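Local coordinates for regulator of Ty1 transposition protein 107 (Saccharomyces cerevisiae, PDB 3T7K) that binds the phosphorylated tail of histone H2A through its C-terminal tandem BRCT repeats during DNA damage repair, at residues Ala25-Cys30 with Cys62-Lys67. Residues are numbered along the deposited sequence; the frame is centred on the assembly and turned at random.
Sequences AVCTGC and CIFAPK
Strands 25-27 and 62-64 run parallel, 4.7 Å apart at their closest and 22° off alignment, and are joined by hydrogen bonds from Phe64 N to Val26 O and from Thr28 N to Phe64 O, both 3.0 Å; a third bond, from Val26 N to Cys62 O, is weak at 3.4 Å. On the face carrying Ala25, Cys27, Cys62 and Phe64, the phenyl ring leans back along the strands, its CE2 only 3.3 Å from Ala25 CB. Phe64 has CG anti to its carbonyl carbon (chi1 -68°); Cys62 SG lies above one ring face near the rim, 3.9 Å from the plane, while Cys27 SG stands obliquely to the ring, 3.9 Å from Phe64 CB. On the face of Val26 and Ile63, with Thr28 just beyond the strand, Ile63 CD1 touches both Val26 CG2 and Thr28 CG2, the latter tightly at 3.5 Å. Thr28 CG2 also rests on Ala65 CB. With chi1 at -175° Thr28 OG1 stands anti to the backbone N and the methyl turns to Ile63 and Ala65; OG1 hydrogen-bonds a modified side chain of the bound peptide and Thr71 OG1. Gly29 N bonds the same peptide, consistent with the phosphate pocket of a BRCT repeat following the first strand. Beyond the strands, Pro66 CD packs against the carbonyl oxygens of Thr28 and Gly29. The two strands are the central pair of a four-stranded parallel sheet, between strands 48-50 and 85-87; helix 72-77 packs on Thr28, Ile63 and Ala65, and helix 90-99 meets Phe64 through Phe91 and Ile92.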
loop_
_atom_site.group_PDB
_atom_site.type_symbol
_atom_site.label_atom_id
_atom_site.label_comp_id
_atom_site.label_asym_id
_atom_site.label_seq_id
_atom_site.Cartn_x
_atom_site.Cartn_y
_atom_site.Cartn_z
ATOM N N ALA C 25 -9.149 -12.742 -0.419
ATOM C CA ALA C 25 -8.762 -13.923 0.343
ATOM C C ALA C 25 -7.939 -14.943 -0.455
ATOM O O ALA C 25 -7.870 -14.893 -1.695
ATOM C CB ALA C 25 -9.991 -14.595 0.916
ATOM N N VAL C 26 -7.306 -15.860 0.275
ATOM C CA VAL C 26 -6.899 -17.122 -0.293
ATOM C C VAL C 26 -7.543 -18.154 0.611
ATOM O O VAL C 26 -7.862 -17.840 1.744
ATOM C CB VAL C 26 -5.353 -17.284 -0.363
ATOM C CG1 VAL C 26 -4.758 -16.178 -1.229
ATOM C CG2 VAL C 26 -4.745 -17.258 1.025
ATOM N N CYS C 27 -7.792 -19.355 0.095
ATOM C CA CYS C 27 -8.232 -20.459 0.930
ATOM C C CYS C 27 -7.072 -21.413 1.079
ATOM O O CYS C 27 -6.269 -21.557 0.158
ATOM C CB CYS C 27 -9.367 -21.212 0.265
ATOM S SG CYS C 27 -10.740 -20.138 -0.149
ATOM N N THR C 28 -6.995 -22.057 2.235
ATOM C CA THR C 28 -5.997 -23.092 2.485
ATOM C C THR C 28 -6.739 -24.150 3.274
ATOM O O THR C 28 -7.544 -23.814 4.147
ATOM C CB THR C 28 -4.772 -22.527 3.256
ATOM O OG1 THR C 28 -3.757 -23.534 3.387
ATOM C CG2 THR C 28 -5.172 -22.025 4.640
ATOM N N GLY C 29 -6.530 -25.421 2.940
ATOM C CA GLY C 29 -7.309 -26.477 3.561
ATOM C C GLY C 29 -8.773 -26.420 3.119
ATOM O O GLY C 29 -9.653 -26.968 3.796
ATOM N N CYS C 30 -9.034 -25.751 1.993
ATOM C CA CYS C 30 -10.402 -25.636 1.459
ATOM C C CYS C 30 -10.480 -25.102 0.023
ATOM O O CYS C 30 -9.529 -24.485 -0.477
ATOM C CB CYS C 30 -11.316 -24.837 2.413
ATOM S SG CYS C 30 -10.734 -23.190 3.031
ATOM N N CYS C 62 -7.541 -11.472 3.945
ATOM C CA CYS C 62 -8.382 -12.517 4.496
ATOM C C CYS C 62 -7.849 -13.907 4.199
ATOM O O CYS C 62 -7.218 -14.145 3.173
ATOM C CB CYS C 62 -9.796 -12.371 3.915
ATOM S SG CYS C 62 -10.989 -13.595 4.476
ATOM N N ILE C 63 -8.120 -14.842 5.096
ATOM C CA ILE C 63 -7.799 -16.232 4.836
ATOM C C ILE C 63 -8.963 -17.094 5.258
ATOM O O ILE C 63 -9.515 -16.900 6.331
ATOM C CB ILE C 63 -6.524 -16.689 5.593
ATOM C CG1 ILE C 63 -6.342 -18.195 5.446
ATOM C CG2 ILE C 63 -6.604 -16.344 7.064
ATOM C CD1 ILE C 63 -5.111 -18.567 4.665
ATOM N N PHE C 64 -9.357 -18.017 4.389
ATOM C CA PHE C 64 -10.354 -19.021 4.729
ATOM C C PHE C 64 -9.652 -20.330 5.041
ATOM O O PHE C 64 -8.868 -20.818 4.235
ATOM C CB PHE C 64 -11.323 -19.234 3.567
ATOM C CG PHE C 64 -12.213 -18.040 3.291
ATOM C CD1 PHE C 64 -13.310 -17.780 4.091
ATOM C CD2 PHE C 64 -11.937 -17.184 2.240
ATOM C CE1 PHE C 64 -14.126 -16.676 3.843
ATOM C CE2 PHE C 64 -12.742 -16.082 1.990
ATOM C CZ PHE C 64 -13.834 -15.829 2.798
ATOM N N ALA C 65 -9.941 -20.892 6.208
ATOM C CA ALA C 65 -9.346 -22.153 6.627
ATOM C C ALA C 65 -10.218 -22.747 7.710
ATOM O O ALA C 65 -10.780 -22.022 8.524
ATOM C CB ALA C 65 -7.912 -21.939 7.154
ATOM N N PRO C 66 -10.339 -24.077 7.719
ATOM C CA PRO C 66 -11.100 -24.801 8.745
ATOM C C PRO C 66 -10.496 -24.651 10.133
ATOM O O PRO C 66 -11.234 -24.708 11.119
ATOM C CB PRO C 66 -11.033 -26.259 8.273
ATOM C CG PRO C 66 -9.891 -26.305 7.312
ATOM C CD PRO C 66 -9.859 -24.964 6.651
ATOM N N LYS C 67 -9.181 -24.446 10.213
ATOM C CA LYS C 67 -8.491 -24.294 11.502
ATOM C C LYS C 67 -7.084 -23.759 11.287
ATOM O O LYS C 67 -6.605 -23.686 10.158
ATOM C CB LYS C 67 -8.409 -25.637 12.248
ATOM C CG LYS C 67 -7.690 -26.730 11.457
ATOM C CD LYS C 67 -7.603 -28.051 12.225
ATOM C CE LYS C 67 -6.641 -27.964 13.407
ATOM N NZ LYS C 67 -6.276 -29.317 13.928
#